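Local coordinates for cyanuric acid amidohydrolase (Azorhizobium caulinodans, PDB 4NQ3), which hydrolyses cyanuric acid, opening its s-triazine ring to give carboxybiuret, a step in the breakdown of atrazine and related herbicides, at residues A[73-78]-A[109-114]; A[122-127]-A[174-179]; A[151-156]-A[234-239]; A[186-191]-A[337-342]. All blocks are in the same frame, centred on the assembly; numbering follows the deposited sequence.

Contact 1: A[73-78]-A[109-114]. With SO4 (sulfate ion), chain F; SO4 (sulfate ion), chain D.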
loop_
_atom_site.group_PDB
_atom_site.type_symbol
_atom_site.label_atom_id
_atom_site.label_comp_id
_atom_site.label_asym_id
_atom_site.label_seq_id
_atom_site.Cartn_x
_atom_site.Cartn_y
_atom_site.Cartn_z
ATOM N N GLU A 73 5.699 -33.951 -10.953
ATOM C CA GLU A 73 5.366 -33.796 -12.364
ATOM C C GLU A 73 4.066 -33.035 -12.541
ATOM O O GLU A 73 3.690 -32.706 -13.656
ATOM C CB GLU A 73 5.278 -35.162 -13.033
ATOM C CG GLU A 73 6.639 -35.808 -13.225
ATOM C CD GLU A 73 6.583 -37.342 -13.204
ATOM O OE1 GLU A 73 5.526 -37.922 -13.555
ATOM O OE2 GLU A 73 7.590 -37.969 -12.781
ATOM N N VAL A 74 3.384 -32.730 -11.441
ATOM C CA VAL A 74 2.164 -31.929 -11.521
ATOM C C VAL A 74 2.532 -30.465 -11.686
ATOM O O VAL A 74 3.401 -29.959 -10.976
ATOM C CB VAL A 74 1.268 -32.100 -10.262
ATOM C CG1 VAL A 74 0.029 -31.211 -10.341
ATOM C CG2 VAL A 74 0.885 -33.535 -10.094
ATOM N N CYS A 75 1.896 -29.784 -12.631
ATOM C CA CYS A 75 2.161 -28.366 -12.816
ATOM C C CYS A 75 1.393 -27.552 -11.815
ATOM O O CYS A 75 0.155 -27.622 -11.765
ATOM C CB CYS A 75 1.796 -27.924 -14.222
ATOM S SG CYS A 75 3.070 -28.439 -15.421
ATOM N N LEU A 76 2.127 -26.791 -11.008
ATOM C CA LEU A 76 1.515 -25.924 -10.014
ATOM C C LEU A 76 1.685 -24.461 -10.445
ATOM O O LEU A 76 2.780 -23.899 -10.368
ATOM C CB LEU A 76 2.129 -26.183 -8.641
ATOM C CG LEU A 76 1.891 -27.578 -8.037
ATOM C CD1 LEU A 76 2.489 -27.717 -6.635
ATOM C CD2 LEU A 76 0.393 -27.934 -7.983
ATOM N N VAL A 77 0.600 -23.874 -10.937
ATOM C CA VAL A 77 0.546 -22.455 -11.276
ATOM C C VAL A 77 -0.225 -21.672 -10.216
ATOM O O VAL A 77 -1.457 -21.674 -10.210
ATOM C CB VAL A 77 -0.129 -22.197 -12.650
ATOM C CG1 VAL A 77 -0.044 -20.743 -12.999
ATOM C CG2 VAL A 77 0.460 -23.069 -13.724
HETATM N N MSE A 78 0.482 -21.013 -9.312
HETATM C CA MSE A 78 -0.208 -20.208 -8.318
HETATM C C MSE A 78 -0.091 -18.749 -8.693
HETATM O O MSE A 78 0.988 -18.173 -8.623
HETATM C CB MSE A 78 0.354 -20.435 -6.922
HETATM C CG MSE A 78 0.194 -21.870 -6.397
HETATM SE SE MSE A 78 -1.673 -22.379 -6.117
HETATM C CE MSE A 78 -1.797 -23.714 -7.542
ATOM N N ILE A 109 -5.852 -31.508 -22.401
ATOM C CA ILE A 109 -4.906 -30.909 -21.475
ATOM C C ILE A 109 -3.516 -31.482 -21.643
ATOM O O ILE A 109 -3.345 -32.697 -21.688
ATOM C CB ILE A 109 -5.309 -31.162 -20.039
ATOM C CG1 ILE A 109 -6.741 -30.713 -19.801
ATOM C CG2 ILE A 109 -4.339 -30.476 -19.079
ATOM C CD1 ILE A 109 -7.316 -31.392 -18.618
ATOM N N GLY A 110 -2.513 -30.621 -21.741
ATOM C CA GLY A 110 -1.139 -31.095 -21.807
ATOM C C GLY A 110 -0.261 -30.291 -20.873
ATOM O O GLY A 110 -0.513 -29.101 -20.644
ATOM N N ARG A 111 0.753 -30.921 -20.300
ATOM C CA ARG A 111 1.620 -30.182 -19.397
ATOM C C ARG A 111 3.050 -30.391 -19.828
ATOM O O ARG A 111 3.327 -31.334 -20.556
ATOM C CB ARG A 111 1.449 -30.646 -17.949
ATOM C CG ARG A 111 1.515 -32.100 -17.859
ATOM C CD ARG A 111 1.855 -32.606 -16.508
ATOM N NE ARG A 111 1.806 -34.063 -16.561
ATOM C CZ ARG A 111 1.724 -34.851 -15.498
ATOM N NH1 ARG A 111 1.673 -34.305 -14.284
ATOM N NH2 ARG A 111 1.668 -36.179 -15.648
ATOM N N ALA A 112 3.950 -29.549 -19.322
ATOM C CA ALA A 112 5.383 -29.670 -19.560
ATOM C C ALA A 112 6.114 -28.779 -18.564
ATOM O O ALA A 112 5.530 -27.822 -18.050
ATOM C CB ALA A 112 5.737 -29.291 -20.984
ATOM N N HIS A 113 7.388 -29.087 -18.314
ATOM C CA HIS A 113 8.237 -28.380 -17.345
ATOM C C HIS A 113 9.472 -27.912 -18.073
ATOM O O HIS A 113 9.692 -28.274 -19.238
ATOM C CB HIS A 113 8.633 -29.305 -16.195
ATOM C CG HIS A 113 7.454 -29.928 -15.526
ATOM N ND1 HIS A 113 7.023 -29.564 -14.266
ATOM C CD2 HIS A 113 6.573 -30.853 -15.978
ATOM C CE1 HIS A 113 5.938 -30.260 -13.962
ATOM N NE2 HIS A 113 5.643 -31.048 -14.985
ATOM N N THR A 114 10.298 -27.126 -17.407
ATOM C CA THR A 114 11.561 -26.767 -18.017
ATOM C C THR A 114 12.671 -26.779 -16.980
ATOM O O THR A 114 12.420 -26.786 -15.767
ATOM C CB THR A 114 11.532 -25.382 -18.683
ATOM O OG1 THR A 114 11.673 -24.364 -17.677
ATOM C CG2 THR A 114 10.277 -25.189 -19.493
HETATM S S SO4 F . 8.499 -32.295 -19.794
HETATM O O1 SO4 F . 8.636 -32.448 -21.245
HETATM O O2 SO4 F . 9.559 -33.008 -19.081
HETATM O O3 SO4 F . 8.613 -30.880 -19.461
HETATM O O4 SO4 F . 7.195 -32.828 -19.383
HETATM S S SO4 D . 1.902 -37.041 -19.224
HETATM O O1 SO4 D . 3.195 -37.731 -19.280
HETATM O O2 SO4 D . 1.206 -37.067 -20.519
HETATM O O3 SO4 D . 1.069 -37.684 -18.198
HETATM O O4 SO4 D . 2.168 -35.639 -18.882
#
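The backbone carbonyl oxygen of E73 is approached by two side chains at once: NE2 of H113 gives it a hydrogen bond (2.9 Å), and NH1 of R111 stands 2.6 Å from the same E73 O. The imidazole nitrogen comes from above the carbonyl plane, 52° out of it, whereas the oxygen lies close to the plane of the H113 ring. This is a corner between two repeating units of the cyclic amide hydrolase fold, where strand 75-80, at the edge of the first unit's sheet, meets strand 106-113, at the edge of the second's, almost at a right angle. R111 has the length to span that corner. Its CG sits between the backbone N and the carbonyl carbon (chi1 49°), and the chain then runs straight out to bring a guanidinium face under CB of E73. NE of R111 bonds O4 of a sulfate, probably from the crystallisation liquor, at 2.8 Å, and R111 NH2 bonds O3 of that ion at 3.0 Å. With a leucine in place of R111 the guanidinium is gone, which would probably open a gap beside CB of E73 and hold the sulfate less firmly. Histidine suits its site because both nitrogens can work: ND1 makes a weak hydrogen bond to OE2 of E235. Small and polarisable, C75 lays its SG over the face of the H113 ring, 4.0 Å from the centroid.

Contact 2: A[122-127]-A[174-179]. With BR8 (barbituric acid), chain J.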
loop_
_atom_site.group_PDB
_atom_site.type_symbol
_atom_site.label_atom_id
_atom_site.label_comp_id
_atom_site.label_asym_id
_atom_site.label_seq_id
_atom_site.Cartn_x
_atom_site.Cartn_y
_atom_site.Cartn_z
ATOM N N LEU A 122 16.506 -14.481 -18.624
ATOM C CA LEU A 122 15.164 -13.970 -18.341
ATOM C C LEU A 122 14.937 -12.694 -19.134
ATOM O O LEU A 122 15.807 -11.836 -19.199
ATOM C CB LEU A 122 14.983 -13.735 -16.830
ATOM C CG LEU A 122 13.640 -13.189 -16.330
ATOM C CD1 LEU A 122 13.213 -13.856 -15.017
ATOM C CD2 LEU A 122 13.706 -11.669 -16.161
ATOM N N GLY A 123 13.788 -12.592 -19.787
ATOM C CA GLY A 123 13.475 -11.418 -20.598
ATOM C C GLY A 123 14.271 -11.359 -21.902
ATOM O O GLY A 123 14.254 -10.354 -22.607
ATOM N N ARG A 124 14.943 -12.451 -22.253
ATOM C CA ARG A 124 15.747 -12.485 -23.476
ATOM C C ARG A 124 15.462 -13.747 -24.290
ATOM O O ARG A 124 14.688 -14.591 -23.855
ATOM C CB ARG A 124 17.221 -12.374 -23.115
ATOM C CG ARG A 124 17.560 -11.060 -22.436
ATOM C CD ARG A 124 18.995 -11.049 -22.014
ATOM N NE ARG A 124 19.463 -9.742 -21.560
ATOM C CZ ARG A 124 20.450 -9.586 -20.680
ATOM N NH1 ARG A 124 21.070 -10.642 -20.182
ATOM N NH2 ARG A 124 20.836 -8.384 -20.296
HETATM N N MSE A 125 16.065 -13.890 -25.466
HETATM C CA MSE A 125 15.718 -15.022 -26.343
HETATM C C MSE A 125 15.918 -16.393 -25.695
HETATM O O MSE A 125 15.209 -17.349 -26.026
HETATM C CB MSE A 125 16.519 -14.966 -27.635
HETATM C CG MSE A 125 16.225 -13.735 -28.457
HETATM SE SE MSE A 125 14.405 -13.719 -29.067
HETATM C CE MSE A 125 14.377 -15.417 -30.056
ATOM N N GLY A 126 16.880 -16.489 -24.779
ATOM C CA GLY A 126 17.007 -17.681 -23.956
ATOM C C GLY A 126 15.666 -18.138 -23.386
ATOM O O GLY A 126 15.243 -19.282 -23.566
ATOM N N GLN A 127 14.983 -17.240 -22.692
ATOM C CA GLN A 127 13.692 -17.589 -22.118
ATOM C C GLN A 127 12.672 -17.932 -23.187
ATOM O O GLN A 127 11.931 -18.908 -23.059
ATOM C CB GLN A 127 13.164 -16.456 -21.247
ATOM C CG GLN A 127 11.861 -16.789 -20.593
ATOM C CD GLN A 127 11.573 -15.862 -19.444
ATOM O OE1 GLN A 127 12.097 -14.734 -19.404
ATOM N NE2 GLN A 127 10.761 -16.330 -18.480
ATOM N N THR A 174 25.075 -10.103 -16.975
ATOM C CA THR A 174 24.122 -9.020 -16.749
ATOM C C THR A 174 22.708 -9.578 -16.816
ATOM O O THR A 174 22.459 -10.580 -17.481
ATOM C CB THR A 174 24.265 -7.901 -17.775
ATOM O OG1 THR A 174 24.061 -8.438 -19.093
ATOM C CG2 THR A 174 25.650 -7.276 -17.671
ATOM N N THR A 175 21.783 -8.969 -16.098
ATOM C CA THR A 175 20.399 -9.361 -16.263
ATOM C C THR A 175 19.770 -8.267 -17.108
ATOM O O THR A 175 20.377 -7.212 -17.299
ATOM C CB THR A 175 19.649 -9.544 -14.926
ATOM O OG1 THR A 175 19.678 -8.328 -14.167
ATOM C CG2 THR A 175 20.274 -10.652 -14.122
ATOM N N ALA A 176 18.585 -8.540 -17.649
ATOM C CA ALA A 176 17.918 -7.619 -18.563
ATOM C C ALA A 176 17.352 -6.404 -17.816
ATOM O O ALA A 176 16.928 -5.419 -18.415
ATOM C CB ALA A 176 16.834 -8.341 -19.308
ATOM N N THR A 177 17.328 -6.496 -16.495
ATOM C CA THR A 177 16.846 -5.407 -15.666
ATOM C C THR A 177 17.370 -5.553 -14.263
ATOM O O THR A 177 17.864 -6.619 -13.888
ATOM C CB THR A 177 15.306 -5.359 -15.606
ATOM O OG1 THR A 177 14.896 -4.116 -15.023
ATOM C CG2 THR A 177 14.779 -6.478 -14.722
ATOM N N SER A 178 17.254 -4.486 -13.481
ATOM C CA SER A 178 17.518 -4.582 -12.055
ATOM C C SER A 178 16.260 -4.210 -11.269
ATOM O O SER A 178 16.218 -4.402 -10.058
ATOM C CB SER A 178 18.683 -3.680 -11.652
ATOM O OG SER A 178 19.803 -3.873 -12.503
ATOM N N ASP A 179 15.233 -3.706 -11.962
ATOM C CA ASP A 179 13.937 -3.429 -11.342
ATOM C C ASP A 179 13.199 -4.770 -11.215
ATOM O O ASP A 179 12.909 -5.444 -12.219
ATOM C CB ASP A 179 13.128 -2.391 -12.166
ATOM C CG ASP A 179 11.775 -1.975 -11.500
ATOM O OD1 ASP A 179 11.155 -2.803 -10.798
ATOM O OD2 ASP A 179 11.310 -0.819 -11.699
HETATM N N1 BR8 J . 14.611 -0.472 -16.173
HETATM C C2 BR8 J . 15.348 0.073 -15.149
HETATM O O2 BR8 J . 14.853 0.965 -14.476
HETATM N N3 BR8 J . 16.622 -0.376 -14.879
HETATM C C4 BR8 J . 17.211 -1.412 -15.630
HETATM O O4 BR8 J . 18.325 -1.743 -15.329
HETATM C C5 BR8 J . 16.538 -2.121 -16.822
HETATM C C6 BR8 J . 15.122 -1.516 -16.985
HETATM O O8 BR8 J . 14.401 -1.940 -17.868
#
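A left-handed turn residue, G123 (phi 73°), brings R124 to the N-cap position of helix 125-141, facing the irregular loop 174-179 that leads to the N-cap of helix 180-199 at D179. The contact therefore joins two helix starts at the protein surface. R124 reaches across with an extended chain and crosses T174 at about a right angle. Its NH1 donates to T174 O at 3.0 Å, coming from above the carbonyl plane, and NH2 adds a weak bond to T174 OG1 at 3.4 Å; NH1 also holds the carbonyl of E120. A long, many-toothed donor suits a loop that offers mainly backbone oxygens. Over one face of the guanidinium, displaced toward its rim, lies A176 N. The small methyl of A176 suits the close approach, its CB 3.7 Å from R124 NE and 3.6 Å from L122 O. On the helix side, the extended side chain of Q127 reaches the residue before the N-cap, its OE1 receiving G123 N at 2.8 Å in a nearly straight bond. A176, T177 and S178 border a second barbituric acid, distinct from the one in the active site. There T177 closes an ST turn, its OG1 accepting the backbone N of D179 at 3.1 Å.

Contact 3: A[151-156]-A[234-239]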
loop_
_atom_site.group_PDB
_atom_site.type_symbol
_atom_site.label_atom_id
_atom_site.label_comp_id
_atom_site.label_asym_id
_atom_site.label_seq_id
_atom_site.Cartn_x
_atom_site.Cartn_y
_atom_site.Cartn_z
ATOM N N HIS A 151 -6.280 -23.444 -27.321
ATOM C CA HIS A 151 -7.135 -22.329 -26.926
ATOM C C HIS A 151 -6.575 -21.470 -25.811
ATOM O O HIS A 151 -6.985 -20.330 -25.644
ATOM C CB HIS A 151 -8.512 -22.849 -26.527
ATOM C CG HIS A 151 -9.347 -23.203 -27.707
ATOM N ND1 HIS A 151 -10.182 -22.291 -28.318
ATOM C CD2 HIS A 151 -9.436 -24.344 -28.428
ATOM C CE1 HIS A 151 -10.763 -22.863 -29.356
ATOM N NE2 HIS A 151 -10.324 -24.105 -29.447
ATOM N N PHE A 152 -5.619 -21.999 -25.070
ATOM C CA PHE A 152 -5.090 -21.286 -23.938
ATOM C C PHE A 152 -3.801 -21.931 -23.471
ATOM O O PHE A 152 -3.760 -23.127 -23.266
ATOM C CB PHE A 152 -6.118 -21.303 -22.838
ATOM C CG PHE A 152 -5.845 -20.348 -21.741
ATOM C CD1 PHE A 152 -6.180 -19.013 -21.885
ATOM C CD2 PHE A 152 -5.295 -20.791 -20.541
ATOM C CE1 PHE A 152 -5.964 -18.119 -20.868
ATOM C CE2 PHE A 152 -5.061 -19.892 -19.502
ATOM C CZ PHE A 152 -5.407 -18.549 -19.666
ATOM N N VAL A 153 -2.727 -21.162 -23.375
ATOM C CA VAL A 153 -1.487 -21.698 -22.838
ATOM C C VAL A 153 -1.076 -20.924 -21.590
ATOM O O VAL A 153 -0.714 -19.747 -21.667
ATOM C CB VAL A 153 -0.371 -21.664 -23.871
ATOM C CG1 VAL A 153 0.901 -22.280 -23.299
ATOM C CG2 VAL A 153 -0.827 -22.428 -25.081
ATOM N N GLN A 154 -1.180 -21.583 -20.436
ATOM C CA GLN A 154 -0.784 -20.999 -19.159
ATOM C C GLN A 154 0.692 -21.261 -18.915
ATOM O O GLN A 154 1.140 -22.363 -19.091
ATOM C CB GLN A 154 -1.641 -21.584 -18.036
ATOM C CG GLN A 154 -1.366 -21.041 -16.671
ATOM C CD GLN A 154 -1.564 -19.556 -16.604
ATOM O OE1 GLN A 154 -2.635 -19.035 -16.924
ATOM N NE2 GLN A 154 -0.516 -18.850 -16.209
ATOM N N VAL A 155 1.446 -20.248 -18.532
ATOM C CA VAL A 155 2.846 -20.434 -18.193
ATOM C C VAL A 155 3.142 -19.774 -16.851
ATOM O O VAL A 155 2.744 -18.635 -16.609
ATOM C CB VAL A 155 3.783 -19.866 -19.274
ATOM C CG1 VAL A 155 5.219 -19.758 -18.765
ATOM C CG2 VAL A 155 3.731 -20.734 -20.478
ATOM N N LYS A 156 3.824 -20.505 -15.976
ATOM C CA LYS A 156 4.316 -19.945 -14.735
ATOM C C LYS A 156 5.793 -19.673 -14.929
ATOM O O LYS A 156 6.540 -20.586 -15.272
ATOM C CB LYS A 156 4.097 -20.905 -13.580
ATOM C CG LYS A 156 4.428 -20.306 -12.235
ATOM C CD LYS A 156 3.366 -19.362 -11.834
ATOM C CE LYS A 156 3.883 -18.277 -10.922
ATOM N NZ LYS A 156 2.842 -17.226 -10.677
ATOM N N HIS A 234 10.028 -23.025 -15.427
ATOM C CA HIS A 234 8.676 -22.755 -15.930
ATOM C C HIS A 234 7.733 -23.947 -15.764
ATOM O O HIS A 234 8.170 -25.101 -15.812
ATOM C CB HIS A 234 8.703 -22.374 -17.420
ATOM C CG HIS A 234 9.638 -21.256 -17.760
ATOM N ND1 HIS A 234 10.989 -21.447 -17.942
ATOM C CD2 HIS A 234 9.418 -19.933 -17.952
ATOM C CE1 HIS A 234 11.561 -20.291 -18.232
ATOM N NE2 HIS A 234 10.631 -19.354 -18.246
ATOM N N GLU A 235 6.441 -23.667 -15.576
ATOM C CA GLU A 235 5.402 -24.698 -15.710
ATOM C C GLU A 235 4.541 -24.334 -16.903
ATOM O O GLU A 235 4.107 -23.195 -17.024
ATOM C CB GLU A 235 4.547 -24.803 -14.467
ATOM C CG GLU A 235 5.376 -24.822 -13.199
ATOM C CD GLU A 235 5.615 -26.229 -12.673
ATOM O OE1 GLU A 235 5.037 -26.563 -11.606
ATOM O OE2 GLU A 235 6.396 -26.985 -13.311
ATOM N N ILE A 236 4.307 -25.289 -17.790
ATOM C CA ILE A 236 3.481 -25.044 -18.957
ATOM C C ILE A 236 2.238 -25.942 -18.950
ATOM O O ILE A 236 2.327 -27.162 -18.728
ATOM C CB ILE A 236 4.264 -25.277 -20.245
ATOM C CG1 ILE A 236 5.273 -24.151 -20.456
ATOM C CG2 ILE A 236 3.328 -25.334 -21.437
ATOM C CD1 ILE A 236 6.503 -24.297 -19.628
ATOM N N VAL A 237 1.078 -25.341 -19.200
ATOM C CA VAL A 237 -0.146 -26.111 -19.338
ATOM C C VAL A 237 -0.873 -25.647 -20.578
ATOM O O VAL A 237 -1.248 -24.481 -20.660
ATOM C CB VAL A 237 -1.062 -25.934 -18.121
ATOM C CG1 VAL A 237 -2.315 -26.733 -18.305
ATOM C CG2 VAL A 237 -0.341 -26.388 -16.883
ATOM N N VAL A 238 -1.068 -26.555 -21.534
ATOM C CA VAL A 238 -1.779 -26.258 -22.783
ATOM C C VAL A 238 -3.215 -26.786 -22.731
ATOM O O VAL A 238 -3.432 -27.963 -22.484
ATOM C CB VAL A 238 -1.064 -26.886 -23.999
ATOM C CG1 VAL A 238 -1.913 -26.801 -25.231
ATOM C CG2 VAL A 238 0.278 -26.254 -24.233
ATOM N N LEU A 239 -4.185 -25.924 -22.996
ATOM C CA LEU A 239 -5.591 -26.315 -23.059
ATOM C C LEU A 239 -6.129 -26.150 -24.476
ATOM O O LEU A 239 -5.930 -25.109 -25.111
ATOM C CB LEU A 239 -6.436 -25.479 -22.097
ATOM C CG LEU A 239 -5.953 -25.429 -20.664
ATOM C CD1 LEU A 239 -6.780 -24.426 -19.898
ATOM C CD2 LEU A 239 -6.079 -26.802 -20.057
#
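Different first torsions set F152 beside L239: CG of F152 points away from its backbone N (chi1 -166°), that of L239 away from its carbonyl carbon (chi1 -52°), and the two side chains run the same way with F152 CD2 4.0 Å from L239 CD1. They belong to neighbouring antiparallel strands, 150-157 and 235-242, in the middle of a four-stranded mixed sheet. Hydrogen-bonded pairs F152-L239, Q154-V237 and K156-E235 share one face, while the non-hydrogen-bonded pairs V153-V238 and V155-I236 share the other. Branched residues suit this second face, which packs against helices 125-141 and 180-199; V155 CG2 and I236 CG1 meet at 3.7 Å. On the first face K156, an active-site residue, uses its aliphatic part for packing, its CB resting 4.0 Å from CB of E235. A bend at chi2 (75°) then carries its amine away to S226 OG, the nucleophile, and to the carbonyl of M78. E235 likewise turns from its partner, placing OE1 on the backbone N of L76. Q154 sends OE1 to the hydroxyl of S224. The backbone bonds are regular in the centre, with Q154 N 2.9 Å from V237 O and V237 N 3.0 Å from Q154 O. At the H151 end a classic beta bulge breaks the pattern: L239 O receives both H151 N, at 2.8 Å, and F152 N, at 3.1 Å.

Contact 4: A[186-191]-A[337-342]. With MG (magnesium ion), chain K; BR8 (barbituric acid), chain C.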
loop_
_atom_site.group_PDB
_atom_site.type_symbol
_atom_site.label_atom_id
_atom_site.label_comp_id
_atom_site.label_asym_id
_atom_site.label_seq_id
_atom_site.Cartn_x
_atom_site.Cartn_y
_atom_site.Cartn_z
ATOM N N LEU A 186 9.065 -8.577 -17.982
ATOM C CA LEU A 186 9.967 -9.128 -18.990
ATOM C C LEU A 186 9.783 -10.643 -19.046
ATOM O O LEU A 186 9.721 -11.254 -20.122
ATOM C CB LEU A 186 11.437 -8.772 -18.683
ATOM C CG LEU A 186 11.741 -7.287 -18.928
ATOM C CD1 LEU A 186 13.096 -6.851 -18.482
ATOM C CD2 LEU A 186 11.555 -7.029 -20.357
ATOM N N SER A 187 9.699 -11.258 -17.874
ATOM C CA SER A 187 9.570 -12.697 -17.847
ATOM C C SER A 187 8.231 -13.136 -18.460
ATOM O O SER A 187 8.192 -14.109 -19.229
ATOM C CB SER A 187 9.726 -13.235 -16.433
ATOM O OG SER A 187 9.590 -14.646 -16.478
ATOM N N ARG A 188 7.142 -12.436 -18.124
ATOM C CA ARG A 188 5.854 -12.758 -18.726
ATOM C C ARG A 188 5.937 -12.552 -20.236
ATOM O O ARG A 188 5.464 -13.384 -21.017
ATOM C CB ARG A 188 4.715 -11.897 -18.147
ATOM C CG ARG A 188 4.256 -12.214 -16.727
ATOM C CD ARG A 188 3.041 -11.370 -16.326
ATOM N NE ARG A 188 3.382 -9.957 -16.363
ATOM C CZ ARG A 188 3.592 -9.205 -15.282
ATOM N NH1 ARG A 188 3.466 -9.734 -14.071
ATOM N NH2 ARG A 188 3.913 -7.921 -15.406
ATOM N N GLY A 189 6.566 -11.450 -20.637
ATOM C CA GLY A 189 6.665 -11.079 -22.033
ATOM C C GLY A 189 7.450 -12.077 -22.855
ATOM O O GLY A 189 6.992 -12.488 -23.926
ATOM N N ALA A 190 8.639 -12.449 -22.376
ATOM C CA ALA A 190 9.457 -13.434 -23.079
ATOM C C ALA A 190 8.728 -14.767 -23.187
ATOM O O ALA A 190 8.706 -15.385 -24.237
ATOM C CB ALA A 190 10.778 -13.614 -22.407
ATOM N N SER A 191 8.115 -15.201 -22.099
ATOM C CA SER A 191 7.315 -16.415 -22.132
ATOM C C SER A 191 6.179 -16.328 -23.143
ATOM O O SER A 191 5.908 -17.282 -23.866
ATOM C CB SER A 191 6.741 -16.699 -20.749
ATOM O OG SER A 191 7.798 -16.954 -19.848
ATOM N N GLU A 337 1.882 -8.464 -21.122
ATOM C CA GLU A 337 2.981 -8.239 -22.067
ATOM C C GLU A 337 2.938 -9.272 -23.196
ATOM O O GLU A 337 3.114 -10.468 -22.960
ATOM C CB GLU A 337 4.320 -8.305 -21.353
ATOM C CG GLU A 337 4.556 -7.199 -20.333
ATOM C CD GLU A 337 3.979 -7.516 -18.956
ATOM O OE1 GLU A 337 3.348 -8.589 -18.804
ATOM O OE2 GLU A 337 4.167 -6.689 -18.025
ATOM N N HIS A 338 2.682 -8.818 -24.416
ATOM C CA HIS A 338 2.576 -9.716 -25.572
ATOM C C HIS A 338 1.473 -10.743 -25.426
ATOM O O HIS A 338 1.466 -11.759 -26.128
ATOM C CB HIS A 338 3.900 -10.429 -25.821
ATOM C CG HIS A 338 5.048 -9.493 -26.008
ATOM N ND1 HIS A 338 5.210 -8.738 -27.149
ATOM C CD2 HIS A 338 6.064 -9.153 -25.184
ATOM C CE1 HIS A 338 6.289 -7.988 -27.025
ATOM N NE2 HIS A 338 6.831 -8.228 -25.846
ATOM N N GLN A 339 0.540 -10.478 -24.515
ATOM C CA GLN A 339 -0.623 -11.341 -24.346
ATOM C C GLN A 339 -1.863 -10.576 -24.761
ATOM O O GLN A 339 -2.458 -9.852 -23.974
ATOM C CB GLN A 339 -0.708 -11.824 -22.909
ATOM C CG GLN A 339 0.607 -12.448 -22.487
ATOM C CD GLN A 339 0.789 -12.484 -20.983
ATOM O OE1 GLN A 339 0.021 -13.117 -20.256
ATOM N NE2 GLN A 339 1.803 -11.783 -20.506
ATOM N N GLY A 340 -2.231 -10.691 -26.024
ATOM C CA GLY A 340 -3.261 -9.814 -26.547
ATOM C C GLY A 340 -2.611 -8.479 -26.832
ATOM O O GLY A 340 -1.433 -8.290 -26.545
ATOM N N PRO A 341 -3.374 -7.551 -27.406
ATOM C CA PRO A 341 -2.964 -6.176 -27.726
ATOM C C PRO A 341 -2.596 -5.362 -26.496
ATOM O O PRO A 341 -2.934 -5.762 -25.384
ATOM C CB PRO A 341 -4.208 -5.598 -28.364
ATOM C CG PRO A 341 -5.338 -6.399 -27.781
ATOM C CD PRO A 341 -4.791 -7.791 -27.716
ATOM N N ASP A 342 -1.925 -4.228 -26.671
ATOM C CA ASP A 342 -1.636 -3.398 -25.502
ATOM C C ASP A 342 -2.933 -2.938 -24.827
ATOM O O ASP A 342 -3.768 -2.254 -25.442
ATOM C CB ASP A 342 -0.790 -2.175 -25.860
ATOM C CG ASP A 342 -0.576 -1.246 -24.658
ATOM O OD1 ASP A 342 0.262 -1.574 -23.782
ATOM O OD2 ASP A 342 -1.257 -0.187 -24.591
HETATM MG MG MG K . -2.088 -7.505 -23.769
HETATM N N1 BR8 C . 2.021 -13.102 -10.856
HETATM C C2 BR8 C . 1.026 -13.281 -9.958
HETATM O O2 BR8 C . 1.301 -13.805 -8.896
HETATM N N3 BR8 C . -0.246 -12.871 -10.240
HETATM C C4 BR8 C . -0.574 -12.244 -11.469
HETATM O O4 BR8 C . -1.727 -11.883 -11.683
HETATM C C5 BR8 C . 0.448 -12.020 -12.586
HETATM C C6 BR8 C . 1.803 -12.520 -12.103
HETATM O O8 BR8 C . 2.764 -12.409 -12.830
#
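The ionic part of this contact is a side-on, two-pronged salt bridge between R188 of helix 180-199 and E337 of the loop that follows strand 331-334. R188 NE meets E337 OE1 at 2.8 Å and R188 NH2 meets E337 OE2 at 2.9 Å, both nearly straight and both on syn sides, with the two flat groups 21° apart. A bend at chi3 (-61°) turns the guanidinium edge toward the acid. Among the other hydrogen bonds, the third nitrogen, R188 NH1, gives one to O8 of the active-site barbituric acid (3.0 Å). Q339 NE2 ties back to E337 O at 3.1 Å, while its OE1 receives C225 N. Packing is close at G189, which has no side chain: E337 CB comes to 3.7 Å from G189 CA, and the edge of the H338 ring also reaches that carbon. In metal coordination, Q339 O (2.4 Å) and P341 O bind a magnesium ion. With a leucine at R188, the buried carboxylate of E337 would probably be left without its close charge partner and the ligand oxygen without one of its donors. E337 thus acts as a second-shell residue: its two bonds probably fix the rotation of the guanidinium, offset its charge and help point NH1 at the ligand, in a loop whose neighbouring carbonyls hold the metal.

In the fold
From the N terminus, contact 1 closes first, a short loop of strands bringing 73-78 against 109-114 and so joining the first two repeating units. Contact 2 opens just afterwards, at the start of helix 125-141, and closes at 174-179. Before it does, strand 150-157 has begun contact 3, which closes only at 234-239, so contacts 2 and 3 cross. Contact 4 leaves from helix 180-199 inside that span and crosses contact 3 in turn, running on to the metal-binding loop of the third unit. Strand 106-113 lies beside 235-242, so the 109-114 side of contact 1 shares the sheet of contact 3, while Q127 links contact 2 to H234 of contact 3 and S187 of contact 4.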